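Local coordinates for protein GH5 (Bacteroidetes bacterium AC2a, PDB 4YHG) that probably hydrolyses beta-1,4-glucosidic bonds in cellulose as a family 5 endoglucanase, and binds a glucose-containing glycan in the cleft of its beta-alpha barrel, at residues 100-105 with 117-122; 161-166 with 214-219; 314-319 with 375-380; 294-299 with 326-331. The protein carries 1 engineered substitution. One frame throughout, in Å; residues are numbered along the deposited sequence.

Contact 1: 100-105 with 117-122; sequences INIHHD and SHWLDL. With BGC (beta-D-glucopyranose), chain C.
D105 and W119 make the firm polar link here. W119 NE1 donates to D105 OD2 at 2.8 Å, with an N-H...O angle of 156°. The carboxylate uses its anti lone pair and meets the indole at the ring edge, the two planes 70° apart. W119 CG sits between the backbone N and the carbonyl carbon (chi1 63°), which turns the NE1 edge back to D105. W119 is partly exposed, although this bond is well formed. The other oxygen, OD1, accepts from the backbone N of W64. The tight part lies at D105, I102 and L120, all buried. L120 packs against the backbone of D105 and against I102. Its CB lies 3.2 Å from D105 O, and its CD2 reaches I102 CG2 at 4.0 Å. L120 CB also lies over one face of the W119 indole. The segment 117-122 belongs to the loop after strand 97-101 of the (beta/alpha)8 barrel and folds back over the end of that strand. Inverse gamma turns at H118 and L120 shape it. The H118 part is looser, because its bond is weak: H118 ND1 lies 2.6 Å from H104 O, but the bond is bent. The firmer partner of H118 is T112, through NE2. N101 ND2 donates to H103 ND1 at 3.2 Å, in the imidazole plane, and so fixes the ring rotation. H103 NE2 then meets O3 of the chain C glucose at 3.0 Å.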
# COMPACT_ATOMS: atom_id res chain seq x y z
N ILE A 100 1.68 8.48 -4.10
CA ILE A 100 2.85 8.76 -3.27
C ILE A 100 2.43 8.97 -1.82
O ILE A 100 1.23 9.17 -1.54
CB ILE A 100 3.68 9.97 -3.78
CG1 ILE A 100 2.83 11.23 -3.88
CG2 ILE A 100 4.28 9.64 -5.13
CD1 ILE A 100 3.63 12.46 -4.21
N ASN A 101 3.40 8.91 -0.90
CA ASN A 101 3.10 8.92 0.52
C ASN A 101 4.26 9.33 1.44
O ASN A 101 5.34 9.71 1.00
CB ASN A 101 2.62 7.51 0.94
CG ASN A 101 3.78 6.52 1.14
OD1 ASN A 101 4.93 6.86 0.94
ND2 ASN A 101 3.47 5.30 1.55
N ILE A 102 3.99 9.27 2.74
CA ILE A 102 5.00 9.32 3.77
C ILE A 102 5.15 7.87 4.26
O ILE A 102 4.21 7.30 4.81
CB ILE A 102 4.59 10.24 4.93
CG1 ILE A 102 4.32 11.65 4.41
CG2 ILE A 102 5.66 10.21 6.01
CD1 ILE A 102 4.17 12.71 5.50
N HIS A 103 6.33 7.27 4.05
CA HIS A 103 6.48 5.82 4.25
C HIS A 103 7.27 5.48 5.52
O HIS A 103 6.70 5.56 6.61
CB HIS A 103 7.06 5.17 2.99
CG HIS A 103 6.81 3.69 2.90
ND1 HIS A 103 5.61 3.16 2.49
CD2 HIS A 103 7.62 2.64 3.16
CE1 HIS A 103 5.68 1.84 2.51
NE2 HIS A 103 6.89 1.50 2.92
N HIS A 104 8.56 5.15 5.44
CA HIS A 104 9.24 4.65 6.65
C HIS A 104 9.47 5.65 7.77
O HIS A 104 9.80 5.26 8.88
CB HIS A 104 10.51 3.83 6.35
CG HIS A 104 10.19 2.47 5.80
ND1 HIS A 104 9.23 1.66 6.36
CD2 HIS A 104 10.67 1.81 4.73
CE1 HIS A 104 9.14 0.55 5.67
NE2 HIS A 104 10.00 0.61 4.67
N ASP A 105 9.26 6.93 7.48
CA ASP A 105 9.18 7.95 8.53
C ASP A 105 8.34 7.44 9.72
O ASP A 105 8.69 7.66 10.89
CB ASP A 105 8.57 9.25 8.00
CG ASP A 105 9.31 9.81 6.79
OD1 ASP A 105 9.12 9.26 5.66
OD2 ASP A 105 10.06 10.80 6.96
N SER A 117 15.76 7.92 14.52
CA SER A 117 15.48 8.88 13.45
C SER A 117 14.02 8.93 12.99
O SER A 117 13.68 9.79 12.17
CB SER A 117 16.35 8.55 12.24
OG SER A 117 17.68 8.96 12.46
N HIS A 118 13.16 8.04 13.47
CA HIS A 118 11.76 8.05 13.03
C HIS A 118 10.95 9.11 13.81
O HIS A 118 10.34 8.83 14.83
CB HIS A 118 11.15 6.64 13.12
CG HIS A 118 11.84 5.63 12.24
ND1 HIS A 118 11.45 5.37 10.94
CD2 HIS A 118 12.92 4.83 12.47
CE1 HIS A 118 12.24 4.44 10.42
NE2 HIS A 118 13.14 4.11 11.33
N TRP A 119 10.97 10.35 13.30
CA TRP A 119 10.25 11.51 13.87
C TRP A 119 8.75 11.28 14.02
O TRP A 119 8.11 11.83 14.90
CB TRP A 119 10.49 12.77 13.00
CG TRP A 119 9.97 12.65 11.60
CD1 TRP A 119 10.64 12.16 10.51
CD2 TRP A 119 8.67 13.03 11.14
NE1 TRP A 119 9.83 12.21 9.39
CE2 TRP A 119 8.62 12.74 9.75
CE3 TRP A 119 7.55 13.60 11.76
CZ2 TRP A 119 7.48 12.99 8.98
CZ3 TRP A 119 6.41 13.84 10.98
CH2 TRP A 119 6.39 13.54 9.61
N LEU A 120 8.21 10.45 13.14
CA LEU A 120 6.79 10.16 13.13
C LEU A 120 6.46 9.07 14.18
O LEU A 120 6.18 7.92 13.85
CB LEU A 120 6.42 9.76 11.73
CG LEU A 120 4.95 9.59 11.32
CD1 LEU A 120 4.08 10.71 11.86
CD2 LEU A 120 4.87 9.52 9.82
N ASP A 121 6.47 9.47 15.45
CA ASP A 121 6.52 8.54 16.60
C ASP A 121 5.19 8.47 17.39
O ASP A 121 4.83 9.38 18.12
CB ASP A 121 7.69 8.96 17.52
CG ASP A 121 8.06 7.90 18.54
OD1 ASP A 121 7.32 6.93 18.71
OD2 ASP A 121 9.11 8.06 19.19
N LEU A 122 4.47 7.36 17.23
CA LEU A 122 3.14 7.24 17.81
C LEU A 122 3.18 7.08 19.32
O LEU A 122 2.40 7.71 20.02
CB LEU A 122 2.35 6.09 17.14
CG LEU A 122 0.90 5.84 17.59
CD1 LEU A 122 0.02 7.01 17.20
CD2 LEU A 122 0.31 4.58 16.99
C2 BGC C . 5.54 -2.03 4.73
C3 BGC C . 6.55 -2.40 3.61
C4 BGC C . 7.14 -3.78 3.94
C5 BGC C . 6.00 -4.79 3.92
C6 BGC C . 6.46 -6.25 3.91
C1 BGC C . 4.55 -3.19 5.09
O1 BGC C . 3.88 -2.97 6.35
O2 BGC C . 4.80 -0.85 4.36
O3 BGC C . 7.56 -1.37 3.44
O4 BGC C . 8.21 -4.20 3.08
O5 BGC C . 5.20 -4.50 5.09
O6 BGC C . 7.05 -6.55 5.18

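Contact 2: 161-166 with 214-219; sequences TLNAIQ and YVCNPD. Engineered in segment 161-166: A164 (natural residue Glu). With BGC (beta-D-glucopyranose), chain C.
The ring of Y214 carries I165 O over the centre of one face, 3.8 Å above the plane. Q166 CA approaches the same ring obliquely near its hydroxyl, and Q166 CB lies 3.7 Å from Y214 CE1. The hydroxyl itself is bonded to Q182. The flat amide of N163 serves the glycan. Its ND2 donates to O2 of the chain C glucose at 2.9 Å, almost straight at 173°. N163 CG is anti to the backbone N (chi1 -175°), and this carries the amide out to the sugar. Across the segments, V215 N donates to I165 O at 2.9 Å. That carbonyl therefore has a backbone donor and also lies over the tyrosine face. Q166 bends at chi2, and its NE2 passes V215 CG2 at 3.9 Å. Its OE1 accepts from the backbone N of G168 and of W170. C216 SG lies 3.1 Å from N163 O and 3.9 Å from A164 CB. A164 is engineered and carries no carboxylate. The natural Glu, directly after N163 in the loop following the fourth strand, is consistent with the acid/base glutamate of family 5. Segment 161-166 is loop after strand 157-160; segment 214-219 follows the adjacent strand 209-212 and runs into helix 218-224, with N217 at its N-cap. I165 rests on W189 of helix 181-199, and C216 is backbone-bonded to H241 of strand 236-242.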
# COMPACT_ATOMS: atom_id res chain seq x y z
N THR A 161 -1.86 9.65 2.91
CA THR A 161 -1.38 10.49 4.01
C THR A 161 -0.19 9.92 4.76
O THR A 161 0.78 10.62 5.01
CB THR A 161 -2.46 10.72 5.06
OG1 THR A 161 -3.00 9.46 5.49
CG2 THR A 161 -3.58 11.60 4.50
N LEU A 162 -0.29 8.65 5.14
CA LEU A 162 0.69 7.95 6.00
C LEU A 162 0.75 6.52 5.56
O LEU A 162 -0.10 6.08 4.83
CB LEU A 162 0.21 7.98 7.45
CG LEU A 162 0.15 9.36 8.07
CD1 LEU A 162 -0.75 9.36 9.28
CD2 LEU A 162 1.56 9.80 8.43
N ASN A 163 1.72 5.77 6.04
CA ASN A 163 1.80 4.35 5.73
C ASN A 163 1.19 3.44 6.81
O ASN A 163 -0.02 3.35 6.91
CB ASN A 163 3.23 3.95 5.39
CG ASN A 163 3.33 2.51 4.94
OD1 ASN A 163 2.47 2.02 4.21
ND2 ASN A 163 4.37 1.84 5.36
N ALA A 164 2.02 2.79 7.61
CA ALA A 164 1.56 1.76 8.56
C ALA A 164 2.05 2.18 9.94
O ALA A 164 3.17 1.88 10.35
CB ALA A 164 2.11 0.39 8.17
N ILE A 165 1.21 2.93 10.63
CA ILE A 165 1.61 3.53 11.89
C ILE A 165 1.27 2.56 13.02
O ILE A 165 0.21 1.93 13.00
CB ILE A 165 0.91 4.89 12.09
CG1 ILE A 165 1.21 5.83 10.91
CG2 ILE A 165 1.37 5.55 13.38
CD1 ILE A 165 2.68 6.14 10.68
N GLN A 166 2.18 2.44 14.00
CA GLN A 166 2.05 1.44 15.07
C GLN A 166 3.05 1.67 16.21
O GLN A 166 3.88 2.57 16.13
CB GLN A 166 2.22 0.02 14.51
CG GLN A 166 3.50 -0.19 13.72
CD GLN A 166 4.08 -1.58 13.88
OE1 GLN A 166 4.03 -2.18 14.97
NE2 GLN A 166 4.67 -2.10 12.82
N TYR A 214 -4.94 1.69 11.81
CA TYR A 214 -3.80 1.21 12.59
C TYR A 214 -3.05 0.06 11.87
O TYR A 214 -3.65 -0.89 11.42
CB TYR A 214 -4.23 0.79 14.01
CG TYR A 214 -3.07 0.68 14.98
CD1 TYR A 214 -2.24 -0.47 15.00
CD2 TYR A 214 -2.78 1.70 15.86
CE1 TYR A 214 -1.16 -0.56 15.88
CE2 TYR A 214 -1.72 1.61 16.75
CZ TYR A 214 -0.91 0.48 16.75
OH TYR A 214 0.15 0.43 17.64
N VAL A 215 -1.74 0.21 11.75
CA VAL A 215 -0.85 -0.74 11.04
C VAL A 215 -1.42 -1.28 9.72
O VAL A 215 -1.04 -2.34 9.25
CB VAL A 215 -0.33 -1.87 12.00
CG1 VAL A 215 -1.33 -3.03 12.12
CG2 VAL A 215 1.03 -2.37 11.54
N CYS A 216 -2.30 -0.50 9.10
CA CYS A 216 -2.96 -0.90 7.85
C CYS A 216 -3.74 -2.22 7.94
O CYS A 216 -3.95 -2.89 6.93
CB CYS A 216 -1.94 -1.00 6.70
SG CYS A 216 -1.28 0.60 6.19
N ASN A 217 -4.18 -2.56 9.15
CA ASN A 217 -4.93 -3.77 9.38
C ASN A 217 -6.39 -3.49 9.04
O ASN A 217 -6.98 -2.59 9.60
CB ASN A 217 -4.80 -4.20 10.85
CG ASN A 217 -5.56 -5.48 11.16
OD1 ASN A 217 -6.68 -5.45 11.65
ND2 ASN A 217 -4.95 -6.61 10.86
N PRO A 218 -6.97 -4.27 8.10
CA PRO A 218 -8.39 -4.09 7.71
C PRO A 218 -9.39 -4.03 8.86
O PRO A 218 -10.23 -3.14 8.88
CB PRO A 218 -8.67 -5.31 6.83
CG PRO A 218 -7.34 -5.63 6.22
CD PRO A 218 -6.29 -5.24 7.22
N ASP A 219 -9.28 -4.94 9.83
CA ASP A 219 -10.22 -4.99 10.94
C ASP A 219 -10.06 -3.81 11.91
O ASP A 219 -11.06 -3.24 12.33
CB ASP A 219 -10.14 -6.33 11.69
CG ASP A 219 -10.74 -7.48 10.86
OD1 ASP A 219 -11.76 -7.25 10.18
OD2 ASP A 219 -10.16 -8.60 10.87
C2 BGC C . 5.54 -2.03 4.73
C3 BGC C . 6.55 -2.40 3.61
C4 BGC C . 7.14 -3.78 3.94
C5 BGC C . 6.00 -4.79 3.92
C6 BGC C . 6.46 -6.25 3.91
C1 BGC C . 4.55 -3.19 5.09
O1 BGC C . 3.88 -2.97 6.35
O2 BGC C . 4.80 -0.85 4.36
O3 BGC C . 7.56 -1.37 3.44
O4 BGC C . 8.21 -4.20 3.08
O5 BGC C . 5.20 -4.50 5.09
O6 BGC C . 7.05 -6.55 5.18

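Contact 3: 314-319 with 375-380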
# COMPACT_ATOMS: atom_id res chain seq x y z
N PHE A 314 -3.20 -15.74 -5.75
CA PHE A 314 -3.37 -14.51 -6.47
C PHE A 314 -4.66 -14.54 -7.25
O PHE A 314 -5.43 -13.59 -7.15
CB PHE A 314 -2.22 -14.24 -7.44
CG PHE A 314 -0.92 -13.89 -6.77
CD1 PHE A 314 -0.88 -13.10 -5.64
CD2 PHE A 314 0.27 -14.30 -7.34
CE1 PHE A 314 0.33 -12.80 -5.04
CE2 PHE A 314 1.48 -13.99 -6.76
CZ PHE A 314 1.51 -13.24 -5.60
N ARG A 315 -4.90 -15.58 -8.04
CA ARG A 315 -6.11 -15.61 -8.85
C ARG A 315 -7.34 -15.42 -7.97
O ARG A 315 -8.23 -14.66 -8.28
CB ARG A 315 -6.21 -16.90 -9.67
CG ARG A 315 -5.15 -17.01 -10.77
CD ARG A 315 -5.50 -18.05 -11.80
NE ARG A 315 -5.76 -19.34 -11.18
CZ ARG A 315 -4.84 -20.28 -10.95
NH1 ARG A 315 -3.57 -20.10 -11.30
NH2 ARG A 315 -5.22 -21.43 -10.38
N TYR A 316 -7.35 -16.09 -6.83
CA TYR A 316 -8.54 -16.15 -6.03
C TYR A 316 -8.82 -14.84 -5.30
O TYR A 316 -9.94 -14.29 -5.39
CB TYR A 316 -8.45 -17.33 -5.04
CG TYR A 316 -9.75 -17.62 -4.31
CD1 TYR A 316 -10.09 -16.94 -3.14
CD2 TYR A 316 -10.62 -18.57 -4.77
CE1 TYR A 316 -11.26 -17.21 -2.46
CE2 TYR A 316 -11.81 -18.84 -4.11
CZ TYR A 316 -12.12 -18.17 -2.95
OH TYR A 316 -13.26 -18.43 -2.27
N ILE A 317 -7.82 -14.35 -4.58
CA ILE A 317 -8.02 -13.10 -3.85
C ILE A 317 -8.23 -11.92 -4.79
O ILE A 317 -9.06 -11.06 -4.53
CB ILE A 317 -6.89 -12.78 -2.86
CG1 ILE A 317 -5.56 -12.46 -3.58
CG2 ILE A 317 -6.76 -13.91 -1.85
CD1 ILE A 317 -4.45 -12.07 -2.61
N CYS A 318 -7.53 -11.90 -5.92
CA CYS A 318 -7.71 -10.77 -6.82
C CYS A 318 -9.11 -10.76 -7.48
O CYS A 318 -9.64 -9.70 -7.76
CB CYS A 318 -6.57 -10.70 -7.85
SG CYS A 318 -4.95 -10.35 -7.12
N LYS A 319 -9.71 -11.92 -7.70
CA LYS A 319 -11.05 -11.97 -8.22
C LYS A 319 -12.03 -11.47 -7.17
O LYS A 319 -12.93 -10.71 -7.46
CB LYS A 319 -11.41 -13.39 -8.61
CG LYS A 319 -12.87 -13.60 -9.00
CD LYS A 319 -13.36 -12.58 -10.02
CE LYS A 319 -14.66 -13.05 -10.65
NZ LYS A 319 -15.29 -11.97 -11.45
N TYR A 375 -16.45 -17.00 -15.08
CA TYR A 375 -15.28 -17.03 -14.26
C TYR A 375 -15.64 -16.44 -12.91
O TYR A 375 -15.87 -15.25 -12.79
CB TYR A 375 -14.18 -16.23 -14.91
CG TYR A 375 -12.89 -16.22 -14.16
CD1 TYR A 375 -11.96 -17.26 -14.30
CD2 TYR A 375 -12.54 -15.13 -13.38
CE1 TYR A 375 -10.74 -17.21 -13.63
CE2 TYR A 375 -11.32 -15.08 -12.71
CZ TYR A 375 -10.42 -16.13 -12.85
OH TYR A 375 -9.22 -16.05 -12.18
N THR A 376 -15.65 -17.29 -11.90
CA THR A 376 -16.14 -16.95 -10.56
C THR A 376 -15.18 -17.49 -9.51
O THR A 376 -14.27 -18.25 -9.82
CB THR A 376 -17.47 -17.67 -10.31
OG1 THR A 376 -17.24 -19.09 -10.45
CG2 THR A 376 -18.57 -17.20 -11.28
N LEU A 377 -15.42 -17.14 -8.25
CA LEU A 377 -14.68 -17.76 -7.17
C LEU A 377 -14.85 -19.29 -7.19
O LEU A 377 -13.88 -20.00 -6.98
CB LEU A 377 -15.12 -17.21 -5.83
CG LEU A 377 -14.68 -15.79 -5.51
CD1 LEU A 377 -15.01 -15.49 -4.05
CD2 LEU A 377 -13.18 -15.61 -5.76
N GLN A 378 -16.05 -19.80 -7.46
CA GLN A 378 -16.29 -21.24 -7.62
C GLN A 378 -15.37 -21.89 -8.67
O GLN A 378 -14.73 -22.88 -8.37
CB GLN A 378 -17.75 -21.48 -7.99
CG GLN A 378 -18.25 -22.92 -8.16
CD GLN A 378 -19.75 -22.95 -8.62
OE1 GLN A 378 -20.22 -22.10 -9.41
NE2 GLN A 378 -20.48 -23.95 -8.15
N SER A 379 -15.29 -21.33 -9.88
CA SER A 379 -14.47 -21.93 -10.94
C SER A 379 -13.00 -21.91 -10.53
O SER A 379 -12.27 -22.86 -10.79
CB SER A 379 -14.71 -21.24 -12.30
OG SER A 379 -14.22 -19.89 -12.32
N ILE A 380 -12.57 -20.84 -9.87
CA ILE A 380 -11.16 -20.74 -9.47
C ILE A 380 -10.85 -21.81 -8.42
O ILE A 380 -9.88 -22.57 -8.52
CB ILE A 380 -10.81 -19.34 -8.93
CG1 ILE A 380 -10.97 -18.29 -10.04
CG2 ILE A 380 -9.36 -19.27 -8.49
CD1 ILE A 380 -10.99 -16.85 -9.55
O HOH W 1 -17.83 -13.40 -12.02
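Y375 slides alongside K319 in the opposite direction. Its OH ends 4.0 Å from R315 CB and is bonded to S367, whose OG also bonds R315 O. Y375 O lies 3.3 Å from K319 CE. A water bridges the polar atoms: it accepts from K319 NZ at 3.0 Å and donates to Y375 O at 2.8 Å. The lysine chain bends at chi2 (50°), so that its methylenes run along the second segment. Its ammonium also forms a salt bridge with D323. T376 points away from helix 304-323 and serves as the N-cap of the next helix. T376 OG1 accepts from S379 N at 3.0 Å, with an angle of 165°. T376 O takes two donors, S379 OG and I380 N. L377 turns one methyl onto an aromatic face. Its CD2 stands 3.8 Å from the centroid of the Y316 ring, 9° off the normal, which makes a CH-pi contact. The same methyl is 3.5 Å from Y316 O. I380 closes the row. Its CG2 meets the Y316 ring at the edge, and its CD1 lies 3.6 Å from K319 CB. Y316 and L377 both also touch V274 of helix 270-285. This is helix-to-helix packing on the outside of a (beta/alpha)8 barrel, where the C-terminal helix 377-382 lies against barrel helix 304-323.

Contact 4: 294-299 with 326-331. With BGC (beta-D-glucopyranose), chain C; BGC (beta-D-glucopyranose), chain B.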
# COMPACT_ATOMS: atom_id res chain seq x y z
N GLY A 294 -3.07 -0.81 -0.60
CA GLY A 294 -1.81 -0.16 -0.92
C GLY A 294 -0.70 -1.18 -1.09
O GLY A 294 0.24 -0.98 -1.86
N GLU A 295 -0.81 -2.27 -0.33
CA GLU A 295 0.12 -3.39 -0.42
C GLU A 295 -0.62 -4.71 -0.19
O GLU A 295 -1.43 -4.82 0.73
CB GLU A 295 1.22 -3.28 0.62
CG GLU A 295 2.11 -2.04 0.53
CD GLU A 295 3.16 -2.01 1.62
OE1 GLU A 295 3.42 -3.09 2.24
OE2 GLU A 295 3.74 -0.94 1.87
N PHE A 296 -0.36 -5.67 -1.07
CA PHE A 296 -0.73 -7.06 -0.88
C PHE A 296 0.31 -7.88 -1.61
O PHE A 296 1.03 -7.35 -2.44
CB PHE A 296 -2.12 -7.35 -1.42
CG PHE A 296 -2.17 -7.64 -2.89
CD1 PHE A 296 -2.07 -6.62 -3.82
CD2 PHE A 296 -2.36 -8.94 -3.35
CE1 PHE A 296 -2.15 -6.89 -5.18
CE2 PHE A 296 -2.41 -9.23 -4.70
CZ PHE A 296 -2.31 -8.20 -5.64
N GLY A 297 0.41 -9.16 -1.26
CA GLY A 297 1.32 -10.08 -1.96
C GLY A 297 1.59 -11.41 -1.27
O GLY A 297 1.17 -11.63 -0.12
N ALA A 298 2.27 -12.29 -1.99
CA ALA A 298 2.83 -13.49 -1.42
C ALA A 298 4.17 -13.73 -2.10
O ALA A 298 4.31 -13.50 -3.29
CB ALA A 298 1.89 -14.65 -1.63
N VAL A 299 5.15 -14.17 -1.32
CA VAL A 299 6.48 -14.35 -1.80
C VAL A 299 6.57 -15.52 -2.77
O VAL A 299 5.69 -16.35 -2.86
CB VAL A 299 7.50 -14.53 -0.64
CG1 VAL A 299 7.62 -13.26 0.18
CG2 VAL A 299 7.11 -15.70 0.27
N ILE A 326 -12.80 -3.41 -5.31
CA ILE A 326 -11.57 -3.07 -4.62
C ILE A 326 -10.35 -3.28 -5.53
O ILE A 326 -10.18 -4.33 -6.17
CB ILE A 326 -11.44 -3.92 -3.33
CG1 ILE A 326 -12.51 -3.49 -2.32
CG2 ILE A 326 -10.06 -3.74 -2.67
CD1 ILE A 326 -12.69 -4.49 -1.19
N SER A 327 -9.48 -2.27 -5.55
CA SER A 327 -8.25 -2.30 -6.31
C SER A 327 -7.12 -2.60 -5.35
O SER A 327 -7.31 -2.51 -4.15
CB SER A 327 -8.00 -0.96 -7.00
OG SER A 327 -7.90 0.08 -6.06
N ALA A 328 -5.95 -2.97 -5.89
CA ALA A 328 -4.88 -3.48 -5.07
C ALA A 328 -3.53 -3.40 -5.76
O ALA A 328 -3.42 -3.74 -6.93
CB ALA A 328 -5.16 -4.93 -4.70
N LEU A 329 -2.50 -3.04 -4.99
CA LEU A 329 -1.16 -2.90 -5.52
C LEU A 329 -0.17 -3.90 -4.92
O LEU A 329 0.06 -3.97 -3.69
CB LEU A 329 -0.68 -1.46 -5.31
CG LEU A 329 -1.58 -0.44 -6.07
CD1 LEU A 329 -2.73 0.07 -5.20
CD2 LEU A 329 -0.79 0.75 -6.56
N TYR A 330 0.43 -4.70 -5.80
CA TYR A 330 1.36 -5.75 -5.35
C TYR A 330 2.65 -5.16 -4.80
O TYR A 330 3.17 -4.19 -5.36
CB TYR A 330 1.65 -6.71 -6.50
CG TYR A 330 2.72 -7.72 -6.19
CD1 TYR A 330 2.44 -8.86 -5.45
CD2 TYR A 330 4.00 -7.53 -6.63
CE1 TYR A 330 3.42 -9.79 -5.17
CE2 TYR A 330 5.01 -8.44 -6.33
CZ TYR A 330 4.71 -9.57 -5.61
OH TYR A 330 5.68 -10.46 -5.30
N TRP A 331 3.16 -5.73 -3.71
CA TRP A 331 4.39 -5.28 -3.13
C TRP A 331 5.60 -5.92 -3.83
O TRP A 331 5.79 -7.14 -3.76
CB TRP A 331 4.43 -5.60 -1.63
CG TRP A 331 5.71 -5.17 -0.98
CD1 TRP A 331 6.74 -5.99 -0.56
CD2 TRP A 331 6.14 -3.83 -0.73
NE1 TRP A 331 7.75 -5.24 -0.05
CE2 TRP A 331 7.42 -3.91 -0.14
CE3 TRP A 331 5.55 -2.58 -0.93
CZ2 TRP A 331 8.13 -2.79 0.22
CZ3 TRP A 331 6.25 -1.47 -0.54
CH2 TRP A 331 7.53 -1.58 0.03
C2 BGC C . 5.54 -2.03 4.73
C3 BGC C . 6.55 -2.40 3.61
C4 BGC C . 7.14 -3.78 3.94
C5 BGC C . 6.00 -4.79 3.92
C6 BGC C . 6.46 -6.25 3.91
C1 BGC C . 4.55 -3.19 5.09
O1 BGC C . 3.88 -2.97 6.35
O2 BGC C . 4.80 -0.85 4.36
O3 BGC C . 7.56 -1.37 3.44
O4 BGC C . 8.21 -4.20 3.08
O5 BGC C . 5.20 -4.50 5.09
O6 BGC C . 7.05 -6.55 5.18
C2 BGC B . 10.46 -5.07 2.69
C3 BGC B . 11.75 -5.58 3.38
C4 BGC B . 12.30 -4.43 4.24
C5 BGC B . 11.20 -4.03 5.26
C6 BGC B . 11.73 -3.01 6.25
C1 BGC B . 9.42 -4.62 3.75
O2 BGC B . 9.85 -6.05 1.82
O3 BGC B . 12.78 -6.10 2.49
O4 BGC B . 13.48 -4.86 4.95
O5 BGC B . 9.97 -3.58 4.61
O6 BGC B . 10.64 -2.29 6.81
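F296 and Y330 pair as neighbours in parallel strands. Two backbone bonds join the strands: F296 N donates to L329 O at 3.2 Å, and W331 N donates to F296 O at 3.0 Å. Y330 CA adds a CA-H...O contact to F296 O at 3.3 Å, so that carbonyl has an N-H and a C-H partner. With chi1 at 84°, the F296 ring swings across toward A328 and Y330. Its CE1 meets A328 CB at 3.6 Å and also touches Y330 CB. The Y330 ring lies against G297 CA, and its hydroxyl is bonded to F343 O. E295 and W331 run side by side in the same direction, their planes 27° apart. E295 OE1 lies over one face of the indole, toward the rim, and C3 of the chain C glucose lies over the same face. Both side chains also bind sugar. E295 OE2 accepts from O2 of the chain C glucose at 2.7 Å, and W331 NE1 donates to O2 of the chain B glucose at 2.9 Å. E295 OE1 lies 3.1 Å from C1 of the chain C glucose and is bonded to Y243 OH; OE2 also pairs with R59. Strand 291-296, helix 304-323 and strand 327-332 form a beta-alpha-beta unit. A glutamate near the C-terminal end of the seventh strand, beside the anomeric carbon, is consistent with the nucleophile of family 5 glycosidases.

How the contacts relate
From the N terminus, contact 1 closes first, a short loop after strand 97-101. Contact 2 follows in series and spans helix 181-199 and strand 209-212. It joins the loops after two adjacent strands. The two touch, with L120 against L162 and H103 against N163. Contacts 3 and 4 come later and cross: 314-319 lies between 294-299 and 326-331, while 375-380 lies beyond both. Contact 4 closes the seventh strand on the eighth; contact 3 ties the intervening helix to the C-terminal one. F314 and C318 link them, packing on A298 and F296. Contacts 1, 2 and 4 share the chain C glucose. Contact 3 touches contact 4 alone; its nearest atoms are about 11 Å from contact 2.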